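Local coordinates for hydrogenase maturation factor (Thermoanaerobacter tengcongensis, PDB 3VTH), which probably transfers a carbamoyl group from carbamoyl phosphate to the C-terminal cysteine of HypE, at the expense of ATP, during maturation of [NiFe]-hydrogenases, at residues 401-409 against 465-474; 121-132 against 312-320. All blocks are in the same frame, centred on the assembly; numbering follows the deposited sequence.

Contact 1 (401-409 against 465-474). With AP2 (phosphomethylphosphonic acid adenosyl ester), chain H.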
loop_
_atom_site.group_PDB
_atom_site.type_symbol
_atom_site.label_atom_id
_atom_site.label_comp_id
_atom_site.label_asym_id
_atom_site.label_seq_id
_atom_site.Cartn_x
_atom_site.Cartn_y
_atom_site.Cartn_z
ATOM N N SER A 401 7.171 11.637 19.814
ATOM C CA SER A 401 7.168 11.350 18.368
ATOM C C SER A 401 8.381 10.517 17.938
ATOM O O SER A 401 9.538 10.832 18.264
ATOM C CB SER A 401 7.074 12.624 17.524
ATOM O OG SER A 401 5.740 13.117 17.496
ATOM N N ILE A 402 8.097 9.449 17.206
ATOM C CA ILE A 402 9.138 8.544 16.724
ATOM C C ILE A 402 9.116 8.558 15.205
ATOM O O ILE A 402 8.048 8.558 14.603
ATOM C CB ILE A 402 8.908 7.107 17.250
ATOM C CG1 ILE A 402 9.290 7.044 18.741
ATOM C CG2 ILE A 402 9.717 6.054 16.421
ATOM C CD1 ILE A 402 8.829 5.783 19.454
ATOM N N LEU A 403 10.292 8.608 14.589
ATOM C CA LEU A 403 10.394 8.320 13.168
ATOM C C LEU A 403 10.933 6.894 13.015
ATOM O O LEU A 403 12.002 6.579 13.514
ATOM C CB LEU A 403 11.328 9.326 12.482
ATOM C CG LEU A 403 11.785 9.000 11.052
ATOM C CD1 LEU A 403 10.603 9.033 10.049
ATOM C CD2 LEU A 403 12.870 9.987 10.641
ATOM N N ALA A 404 10.180 6.048 12.322
ATOM C CA ALA A 404 10.633 4.710 11.960
ATOM C C ALA A 404 10.977 4.728 10.477
ATOM O O ALA A 404 10.142 5.085 9.656
ATOM C CB ALA A 404 9.556 3.681 12.266
ATOM N N VAL A 405 12.219 4.362 10.154
ATOM C CA VAL A 405 12.779 4.620 8.835
ATOM C C VAL A 405 12.432 3.547 7.817
ATOM O O VAL A 405 12.638 3.749 6.615
ATOM C CB VAL A 405 14.314 4.860 8.870
ATOM C CG1 VAL A 405 14.650 6.157 9.655
ATOM C CG2 VAL A 405 15.065 3.641 9.406
ATOM N N GLY A 406 11.916 2.414 8.291
ATOM C CA GLY A 406 11.534 1.318 7.381
ATOM C C GLY A 406 12.696 0.411 7.015
ATOM O O GLY A 406 13.726 0.383 7.709
ATOM N N GLY A 407 12.537 -0.342 5.930
ATOM C CA GLY A 407 13.569 -1.276 5.490
ATOM C C GLY A 407 14.196 -0.849 4.169
ATOM O O GLY A 407 14.449 0.338 3.940
ATOM N N PHE A 408 14.426 -1.825 3.304
ATOM C CA PHE A 408 15.057 -1.626 2.003
ATOM C C PHE A 408 14.020 -1.823 0.879
ATOM O O PHE A 408 13.695 -0.866 0.173
ATOM C CB PHE A 408 16.299 -2.544 1.858
ATOM C CG PHE A 408 16.678 -2.875 0.422
ATOM C CD1 PHE A 408 16.857 -4.198 0.036
ATOM C CD2 PHE A 408 16.835 -1.879 -0.536
ATOM C CE1 PHE A 408 17.207 -4.530 -1.286
ATOM C CE2 PHE A 408 17.173 -2.196 -1.850
ATOM C CZ PHE A 408 17.366 -3.529 -2.228
ATOM N N TYR A 409 13.508 -3.041 0.718
ATOM C CA TYR A 409 12.483 -3.295 -0.297
ATOM C C TYR A 409 11.191 -2.587 0.050
ATOM O O TYR A 409 10.799 -2.544 1.226
ATOM C CB TYR A 409 12.164 -4.786 -0.399
ATOM C CG TYR A 409 13.293 -5.634 -0.927
ATOM C CD1 TYR A 409 13.640 -5.607 -2.280
ATOM C CD2 TYR A 409 14.007 -6.476 -0.072
ATOM C CE1 TYR A 409 14.686 -6.408 -2.781
ATOM C CE2 TYR A 409 15.049 -7.287 -0.558
ATOM C CZ TYR A 409 15.377 -7.244 -1.909
ATOM O OH TYR A 409 16.403 -8.035 -2.378
ATOM N N TYR A 465 21.301 -1.109 5.016
ATOM C CA TYR A 465 20.144 -0.392 4.444
ATOM C C TYR A 465 20.457 1.100 4.410
ATOM O O TYR A 465 20.972 1.647 5.378
ATOM C CB TYR A 465 18.889 -0.600 5.288
ATOM C CG TYR A 465 18.297 -1.996 5.281
ATOM C CD1 TYR A 465 18.796 -3.019 4.446
ATOM C CD2 TYR A 465 17.208 -2.281 6.086
ATOM C CE1 TYR A 465 18.195 -4.318 4.451
ATOM C CE2 TYR A 465 16.624 -3.531 6.108
ATOM C CZ TYR A 465 17.122 -4.542 5.296
ATOM O OH TYR A 465 16.480 -5.751 5.383
ATOM N N LEU A 466 20.142 1.758 3.304
ATOM C CA LEU A 466 20.230 3.224 3.271
ATOM C C LEU A 466 19.356 3.862 4.345
ATOM O O LEU A 466 19.703 4.925 4.871
ATOM C CB LEU A 466 19.830 3.774 1.907
ATOM C CG LEU A 466 20.667 3.366 0.694
ATOM C CD1 LEU A 466 20.037 4.022 -0.543
ATOM C CD2 LEU A 466 22.114 3.820 0.842
ATOM N N SER A 467 18.231 3.217 4.667
ATOM C CA SER A 467 17.355 3.701 5.735
ATOM C C SER A 467 18.070 3.712 7.099
ATOM O O SER A 467 17.929 4.664 7.885
ATOM C CB SER A 467 16.052 2.889 5.801
ATOM O OG SER A 467 16.300 1.509 6.030
ATOM N N THR A 468 18.831 2.659 7.370
ATOM C CA THR A 468 19.647 2.578 8.589
ATOM C C THR A 468 20.720 3.674 8.614
ATOM O O THR A 468 20.879 4.376 9.614
ATOM C CB THR A 468 20.306 1.182 8.726
ATOM O OG1 THR A 468 19.276 0.195 8.820
ATOM C CG2 THR A 468 21.221 1.116 9.979
ATOM N N GLN A 469 21.434 3.824 7.496
ATOM C CA GLN A 469 22.441 4.883 7.339
ATOM C C GLN A 469 21.823 6.261 7.563
ATOM O O GLN A 469 22.433 7.130 8.182
ATOM C CB GLN A 469 23.139 4.776 5.970
ATOM C CG GLN A 469 23.932 3.449 5.846
ATOM C CD GLN A 469 24.105 2.924 4.414
ATOM O OE1 GLN A 469 23.970 3.659 3.438
ATOM N NE2 GLN A 469 24.434 1.639 4.296
ATOM N N TYR A 470 20.602 6.454 7.071
ATOM C CA TYR A 470 19.889 7.694 7.323
ATOM C C TYR A 470 19.605 7.870 8.820
ATOM O O TYR A 470 19.892 8.924 9.369
ATOM C CB TYR A 470 18.599 7.785 6.495
ATOM C CG TYR A 470 17.745 9.005 6.842
ATOM C CD1 TYR A 470 18.127 10.288 6.462
ATOM C CD2 TYR A 470 16.564 8.858 7.563
ATOM C CE1 TYR A 470 17.322 11.407 6.787
ATOM C CE2 TYR A 470 15.770 9.942 7.885
ATOM C CZ TYR A 470 16.139 11.201 7.496
ATOM O OH TYR A 470 15.320 12.244 7.855
ATOM N N ALA A 471 19.072 6.829 9.469
ATOM C CA ALA A 471 18.783 6.872 10.909
ATOM C C ALA A 471 20.018 7.247 11.735
ATOM O O ALA A 471 19.949 8.114 12.605
ATOM C CB ALA A 471 18.213 5.552 11.391
ATOM N N LYS A 472 21.138 6.595 11.439
ATOM C CA LYS A 472 22.393 6.843 12.142
ATOM C C LYS A 472 22.933 8.233 11.874
ATOM O O LYS A 472 23.636 8.785 12.710
ATOM C CB LYS A 472 23.456 5.812 11.762
ATOM C CG LYS A 472 23.052 4.359 11.947
ATOM C CD LYS A 472 22.805 4.008 13.411
ATOM C CE LYS A 472 23.540 2.722 13.805
ATOM N NZ LYS A 472 23.375 1.618 12.825
ATOM N N SER A 473 22.596 8.801 10.715
ATOM C CA SER A 473 23.017 10.162 10.377
ATOM C C SER A 473 22.336 11.239 11.233
ATOM O O SER A 473 22.779 12.388 11.241
ATOM C CB SER A 473 22.753 10.462 8.892
ATOM O OG SER A 473 21.465 11.053 8.704
ATOM N N LEU A 474 21.251 10.893 11.928
ATOM C CA LEU A 474 20.488 11.912 12.670
ATOM C C LEU A 474 21.055 12.129 14.087
ATOM O O LEU A 474 21.744 11.270 14.631
ATOM C CB LEU A 474 18.991 11.573 12.716
ATOM C CG LEU A 474 18.239 11.309 11.397
ATOM C CD1 LEU A 474 16.846 10.724 11.657
ATOM C CD2 LEU A 474 18.139 12.585 10.560
HETATM P PB AP2 H . 12.640 -9.261 2.763
HETATM O O1B AP2 H . 12.597 -10.688 2.276
HETATM O O2B AP2 H . 12.290 -9.035 4.201
HETATM O O3B AP2 H . 13.877 -8.540 2.288
HETATM C C3A AP2 H . 11.303 -8.489 1.813
HETATM P PA AP2 H . 9.630 -9.060 2.229
HETATM O O1A AP2 H . 8.787 -8.055 1.456
HETATM O O2A AP2 H . 9.350 -9.295 3.693
HETATM O "O5'" AP2 H . 9.517 -10.521 1.540
HETATM C "C5'" AP2 H . 9.483 -10.578 0.119
HETATM C "C4'" AP2 H . 9.754 -12.024 -0.229
HETATM O "O4'" AP2 H . 8.601 -12.812 0.070
HETATM C "C3'" AP2 H . 10.000 -12.232 -1.710
HETATM O "O3'" AP2 H . 11.340 -11.869 -2.059
HETATM C "C2'" AP2 H . 9.711 -13.715 -1.823
HETATM O "O2'" AP2 H . 10.898 -14.401 -1.409
HETATM C "C1'" AP2 H . 8.567 -13.933 -0.822
HETATM N N9 AP2 H . 7.303 -14.006 -1.611
HETATM C C8 AP2 H . 6.732 -13.028 -2.357
HETATM N N7 AP2 H . 5.607 -13.465 -2.985
HETATM C C5 AP2 H . 5.438 -14.757 -2.640
HETATM C C6 AP2 H . 4.455 -15.826 -2.950
HETATM N N6 AP2 H . 3.393 -15.594 -3.762
HETATM N N1 AP2 H . 4.663 -17.048 -2.388
HETATM C C2 AP2 H . 5.699 -17.302 -1.559
HETATM N N3 AP2 H . 6.635 -16.379 -1.248
HETATM C C4 AP2 H . 6.556 -15.114 -1.750
HETATM O O HOH W 1 16.580 0.713 8.872
HETATM O O HOH W 2 17.049 1.169 2.947
#

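Contact 2 (121-132 against 312-320)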
loop_
_atom_site.group_PDB
_atom_site.type_symbol
_atom_site.label_atom_id
_atom_site.label_comp_id
_atom_site.label_asym_id
_atom_site.label_seq_id
_atom_site.Cartn_x
_atom_site.Cartn_y
_atom_site.Cartn_z
ATOM N N LEU A 121 -20.548 15.071 -15.435
ATOM C CA LEU A 121 -19.587 14.827 -16.520
ATOM C C LEU A 121 -20.228 14.293 -17.818
ATOM O O LEU A 121 -19.821 14.669 -18.916
ATOM C CB LEU A 121 -18.500 13.847 -16.050
ATOM C CG LEU A 121 -17.318 13.548 -16.973
ATOM C CD1 LEU A 121 -16.471 14.782 -17.158
ATOM C CD2 LEU A 121 -16.458 12.381 -16.409
ATOM N N LYS A 122 -21.212 13.406 -17.672
ATOM C CA LYS A 122 -21.835 12.721 -18.805
ATOM C C LYS A 122 -23.142 13.380 -19.277
ATOM O O LYS A 122 -23.815 12.864 -20.165
ATOM C CB LYS A 122 -22.080 11.252 -18.446
ATOM C CG LYS A 122 -20.802 10.450 -18.280
ATOM C CD LYS A 122 -21.055 9.050 -17.718
ATOM C CE LYS A 122 -19.745 8.233 -17.646
ATOM N NZ LYS A 122 -19.199 7.875 -19.010
ATOM N N ASP A 123 -23.490 14.513 -18.674
ATOM C CA ASP A 123 -24.742 15.205 -18.974
ATOM C C ASP A 123 -24.521 16.352 -19.970
ATOM O O ASP A 123 -24.034 17.413 -19.572
ATOM C CB ASP A 123 -25.356 15.742 -17.667
ATOM C CG ASP A 123 -26.662 16.496 -17.890
ATOM O OD1 ASP A 123 -27.228 17.012 -16.905
ATOM O OD2 ASP A 123 -27.116 16.582 -19.044
ATOM N N PRO A 124 -24.913 16.161 -21.253
ATOM C CA PRO A 124 -24.660 17.165 -22.306
ATOM C C PRO A 124 -25.230 18.558 -22.007
ATOM O O PRO A 124 -24.798 19.542 -22.614
ATOM C CB PRO A 124 -25.353 16.572 -23.551
ATOM C CG PRO A 124 -25.564 15.136 -23.246
ATOM C CD PRO A 124 -25.757 15.058 -21.751
ATOM N N LYS A 125 -26.186 18.642 -21.087
ATOM C CA LYS A 125 -26.804 19.921 -20.750
ATOM C C LYS A 125 -26.070 20.649 -19.622
ATOM O O LYS A 125 -26.273 21.847 -19.415
ATOM C CB LYS A 125 -28.284 19.728 -20.399
ATOM C CG LYS A 125 -29.154 19.247 -21.572
ATOM C CD LYS A 125 -30.616 19.113 -21.162
ATOM C CE LYS A 125 -31.481 18.647 -22.333
ATOM N NZ LYS A 125 -32.936 18.909 -22.088
ATOM N N ASP A 126 -25.209 19.926 -18.903
ATOM C CA ASP A 126 -24.474 20.489 -17.767
ATOM C C ASP A 126 -23.305 21.341 -18.262
ATOM O O ASP A 126 -22.645 20.988 -19.234
ATOM C CB ASP A 126 -23.958 19.360 -16.861
ATOM C CG ASP A 126 -23.584 19.843 -15.462
ATOM O OD1 ASP A 126 -24.355 19.555 -14.519
ATOM O OD2 ASP A 126 -22.529 20.502 -15.293
ATOM N N ARG A 127 -23.016 22.450 -17.595
ATOM C CA ARG A 127 -21.867 23.248 -18.032
ATOM C C ARG A 127 -20.505 22.577 -17.774
ATOM O O ARG A 127 -19.490 22.998 -18.340
ATOM C CB ARG A 127 -21.913 24.671 -17.476
ATOM C CG ARG A 127 -21.544 24.824 -16.035
ATOM C CD ARG A 127 -21.659 26.299 -15.634
ATOM N NE ARG A 127 -21.104 26.498 -14.305
ATOM C CZ ARG A 127 -19.884 26.966 -14.050
ATOM N NH1 ARG A 127 -19.065 27.335 -15.036
ATOM N NH2 ARG A 127 -19.482 27.074 -12.795
ATOM N N ARG A 128 -20.491 21.532 -16.943
ATOM C CA ARG A 128 -19.275 20.737 -16.745
ATOM C C ARG A 128 -19.252 19.439 -17.556
ATOM O O ARG A 128 -18.440 18.561 -17.279
ATOM C CB ARG A 128 -19.029 20.445 -15.259
ATOM C CG ARG A 128 -18.699 21.687 -14.448
ATOM C CD ARG A 128 -18.464 21.338 -12.975
ATOM N NE ARG A 128 -18.028 22.493 -12.188
ATOM C CZ ARG A 128 -18.841 23.383 -11.618
ATOM N NH1 ARG A 128 -20.156 23.275 -11.741
ATOM N NH2 ARG A 128 -18.324 24.385 -10.913
ATOM N N TYR A 129 -20.137 19.328 -18.547
ATOM C CA TYR A 129 -20.112 18.216 -19.506
ATOM C C TYR A 129 -18.709 18.030 -20.060
ATOM O O TYR A 129 -18.134 18.962 -20.623
ATOM C CB TYR A 129 -21.093 18.485 -20.649
ATOM C CG TYR A 129 -21.175 17.414 -21.725
ATOM C CD1 TYR A 129 -21.444 16.077 -21.402
ATOM C CD2 TYR A 129 -21.025 17.749 -23.069
ATOM C CE1 TYR A 129 -21.542 15.094 -22.398
ATOM C CE2 TYR A 129 -21.129 16.776 -24.078
ATOM C CZ TYR A 129 -21.374 15.450 -23.725
ATOM O OH TYR A 129 -21.478 14.492 -24.709
ATOM N N ARG A 130 -18.151 16.838 -19.849
ATOM C CA ARG A 130 -16.821 16.468 -20.361
ATOM C C ARG A 130 -15.677 17.316 -19.775
ATOM O O ARG A 130 -14.565 17.300 -20.290
ATOM C CB ARG A 130 -16.794 16.473 -21.908
ATOM C CG ARG A 130 -17.818 15.536 -22.565
ATOM C CD ARG A 130 -17.753 15.592 -24.121
ATOM N NE ARG A 130 -16.379 15.398 -24.587
ATOM C CZ ARG A 130 -15.778 14.213 -24.687
ATOM N NH1 ARG A 130 -16.431 13.096 -24.379
ATOM N NH2 ARG A 130 -14.516 14.142 -25.096
ATOM N N TYR A 131 -15.939 18.033 -18.684
ATOM C CA TYR A 131 -14.886 18.770 -17.999
ATOM C C TYR A 131 -13.905 17.797 -17.301
ATOM O O TYR A 131 -14.290 17.059 -16.392
ATOM C CB TYR A 131 -15.490 19.806 -17.032
ATOM C CG TYR A 131 -14.490 20.518 -16.155
ATOM C CD1 TYR A 131 -14.626 20.500 -14.777
ATOM C CD2 TYR A 131 -13.410 21.219 -16.706
ATOM C CE1 TYR A 131 -13.721 21.165 -13.952
ATOM C CE2 TYR A 131 -12.482 21.869 -15.880
ATOM C CZ TYR A 131 -12.655 21.842 -14.517
ATOM O OH TYR A 131 -11.758 22.473 -13.693
ATOM N N PRO A 132 -12.635 17.777 -17.754
ATOM C CA PRO A 132 -11.666 16.732 -17.370
ATOM C C PRO A 132 -11.199 16.814 -15.923
ATOM O O PRO A 132 -10.479 15.928 -15.469
ATOM C CB PRO A 132 -10.475 17.002 -18.307
ATOM C CG PRO A 132 -11.026 17.876 -19.392
ATOM C CD PRO A 132 -12.040 18.719 -18.714
ATOM N N PRO A 312 -11.646 11.888 -13.940
ATOM C CA PRO A 312 -12.537 12.122 -15.085
ATOM C C PRO A 312 -11.925 11.817 -16.454
ATOM O O PRO A 312 -12.651 11.362 -17.346
ATOM C CB PRO A 312 -12.883 13.610 -14.964
ATOM C CG PRO A 312 -12.779 13.865 -13.482
ATOM C CD PRO A 312 -11.582 13.073 -13.056
ATOM N N ILE A 313 -10.624 12.071 -16.635
ATOM C CA ILE A 313 -9.973 11.756 -17.913
ATOM C C ILE A 313 -10.106 10.278 -18.320
ATOM O O ILE A 313 -10.124 9.966 -19.512
ATOM C CB ILE A 313 -8.482 12.180 -17.966
ATOM C CG1 ILE A 313 -7.690 11.587 -16.788
ATOM C CG2 ILE A 313 -8.368 13.725 -18.008
ATOM C CD1 ILE A 313 -6.171 11.499 -17.039
ATOM N N HIS A 314 -10.168 9.375 -17.335
ATOM C CA HIS A 314 -10.269 7.935 -17.638
ATOM C C HIS A 314 -11.640 7.605 -18.188
ATOM O O HIS A 314 -11.755 6.843 -19.152
ATOM C CB HIS A 314 -10.014 7.054 -16.406
ATOM C CG HIS A 314 -8.741 7.356 -15.688
ATOM N ND1 HIS A 314 -7.524 7.456 -16.329
ATOM C CD2 HIS A 314 -8.490 7.547 -14.374
ATOM C CE1 HIS A 314 -6.583 7.724 -15.443
ATOM N NE2 HIS A 314 -7.142 7.783 -14.251
ATOM N N TYR A 315 -12.682 8.166 -17.574
ATOM C CA TYR A 315 -14.043 7.967 -18.073
ATOM C C TYR A 315 -14.206 8.520 -19.476
ATOM O O TYR A 315 -14.888 7.918 -20.316
ATOM C CB TYR A 315 -15.075 8.608 -17.144
ATOM C CG TYR A 315 -15.197 7.932 -15.800
ATOM C CD1 TYR A 315 -16.029 6.829 -15.627
ATOM C CD2 TYR A 315 -14.493 8.413 -14.688
ATOM C CE1 TYR A 315 -16.153 6.203 -14.363
ATOM C CE2 TYR A 315 -14.606 7.803 -13.443
ATOM C CZ TYR A 315 -15.447 6.708 -13.291
ATOM O OH TYR A 315 -15.555 6.128 -12.059
ATOM N N LEU A 316 -13.594 9.677 -19.727
ATOM C CA LEU A 316 -13.610 10.273 -21.061
ATOM C C LEU A 316 -12.884 9.383 -22.083
ATOM O O LEU A 316 -13.389 9.126 -23.181
ATOM C CB LEU A 316 -13.000 11.675 -21.026
ATOM C CG LEU A 316 -13.797 12.751 -20.262
ATOM C CD1 LEU A 316 -12.996 14.049 -20.150
ATOM C CD2 LEU A 316 -15.156 13.000 -20.883
ATOM N N LEU A 317 -11.703 8.910 -21.709
ATOM C CA LEU A 317 -10.920 8.033 -22.587
ATOM C C LEU A 317 -11.684 6.744 -22.909
ATOM O O LEU A 317 -11.686 6.296 -24.058
ATOM C CB LEU A 317 -9.552 7.716 -21.960
ATOM C CG LEU A 317 -8.564 6.874 -22.802
ATOM C CD1 LEU A 317 -8.332 7.508 -24.216
ATOM C CD2 LEU A 317 -7.241 6.671 -22.054
ATOM N N MET A 318 -12.335 6.173 -21.891
ATOM C CA MET A 318 -13.105 4.935 -22.026
ATOM C C MET A 318 -14.257 4.999 -23.032
ATOM O O MET A 318 -14.573 3.992 -23.668
ATOM C CB MET A 318 -13.609 4.441 -20.656
ATOM C CG MET A 318 -12.515 3.857 -19.740
ATOM S SD MET A 318 -11.716 2.445 -20.541
ATOM C CE MET A 318 -10.532 1.938 -19.301
ATOM N N GLU A 319 -14.883 6.164 -23.189
ATOM C CA GLU A 319 -15.872 6.311 -24.265
ATOM C C GLU A 319 -15.233 6.336 -25.675
ATOM O O GLU A 319 -15.932 6.138 -26.678
ATOM C CB GLU A 319 -16.846 7.494 -24.036
ATOM C CG GLU A 319 -16.383 8.543 -23.036
ATOM C CD GLU A 319 -17.481 9.507 -22.568
ATOM O OE1 GLU A 319 -17.606 9.717 -21.334
ATOM O OE2 GLU A 319 -18.197 10.066 -23.418
ATOM N N GLU A 320 -13.915 6.546 -25.751
ATOM C CA GLU A 320 -13.231 6.627 -27.057
ATOM C C GLU A 320 -12.560 5.328 -27.501
ATOM O O GLU A 320 -12.392 5.107 -28.701
ATOM C CB GLU A 320 -12.215 7.782 -27.106
ATOM C CG GLU A 320 -12.785 9.183 -26.863
ATOM C CD GLU A 320 -13.930 9.558 -27.802
ATOM O OE1 GLU A 320 -13.857 9.256 -29.015
ATOM O OE2 GLU A 320 -14.906 10.180 -27.322
HETATM O O HOH W 3 -16.795 6.141 -19.574
HETATM O O HOH W 4 -14.645 11.170 -24.618
#

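Contact 1 (401-409 against 465-474)
V405 straddles one side of helix 466-473: its CG2 presses on the backbone of S467, 3.4 Å from S467 O, while CG1 meets A471 CB and reaches the edge of the Y470 ring in its plane, 3.9 Å from CD2. Here the end of strand 402-404 and the loop after it pack on a helix in the Kae1-like domain of the actin-ATPase clan; the helix forms the beta-alpha-beta crossover between parallel strands 456-460 and 478-481, and 402-404 runs beside the first of these. L403 extends the apolar seam, its CD2 4.0 Å from Y470 CE2 and close to L474 CD1, each side chain crossed at about a right angle. At G406 and G407 backbone carbonyls take over from side chains. S467 OG, held between its backbone N and carbonyl carbon (chi1 59°), faces the glycines and bonds to G407 O at 3.0 Å, although its one proton has another acceptor within reach. Water 2 also donates to G407 O and accepts from S467 N in the first turn, whereas water 1 links G406 O with S467 OG and T468 OG1, whose main partner is H462 O. At G406 the backbone angles would jam any side chain against the carbonyl O of V405. Across the N-cap residue Y465, F408 CB sits over one ring face in a CH-pi contact, 3.8 Å from the centroid and 18° off the normal; F408 CG, anti to its own N (chi1 155°), turns the phenyl ring away. Further out, Y465 stacks on H462 and lies near the iron ligand H483, Y439 OH binds V405 O, and Q741 holds G406 N. The loop thus leads from the sheet to the bound nucleotide analogue AP2, where the Y409 ring edge brings CD2 to 3.1 Å from AP2 O3B.

Contact 2 (121-132 against 312-320)
L121, ending helix 115-121, sets CD2 against P312 CB (4.0 Å) and Y315 CB, with CD1 near L316 CD2. K122 runs extended toward helix 312-320 until a bend at chi4 (-69°) brings NZ to E319 OE1, a salt bridge with a weak hydrogen bond at 3.4 Å; water 3 joins NZ to Y315 O. The chain then loops away through two Asx turns (K125 N to D123 OD2, R128 N to D126 OD2) and returns where R130 N bonds to L121 O. R130 crosses L316 at a slant, with L316 CD2 over one guanidinium face, toward its rim, 3.7 Å from R130 NH1. At the guanidinium edge, NH1 makes a long salt bridge to E319 OE2 (3.6 Å), the guanidinium and carboxylate planes 78° apart, and donates to the O of water 4 at 2.6 Å, which donates to L316 O and E320 OE2. NH2 has a long, weak ion pair with D203. With an alanine here, E319 would probably keep only K122 as its mate across the contact, and a gap would be likely to open beside L316 CD2. L316 CD1 reaches R130 O (3.6 Å). P132 finishes the seam, its CB 3.9 Å from I313 CG2 and its O against P312 CB. The arrangement is a zinc-finger loop docked on a helix of the YrdC-like domain, leucines and prolines in the seam, R130 across L316, K122 and E319 at the exposed edge.

Overall arrangement
Contact 1 is a buried joint within one domain, between neighbouring elements of the Kae1-like fold; contact 2 is partly exposed and joins two different modules, the first zinc finger and the YrdC-like domain. They share no helix or strand, lie on opposite sides of the chain's centre with their centres about 45 Å apart, and follow one another along the sequence. Their chemistry differs accordingly. In 401-409 against 465-474, apolar packing gives way to backbone carbonyls, a serine and waters, with the nucleotide analogue and iron approached by aromatic residues at one end; in 121-132 against 312-320, an apolar strip is overlaid by an arginine and edged by lysine and glutamate. Each sets a loop-rich segment against its own helix.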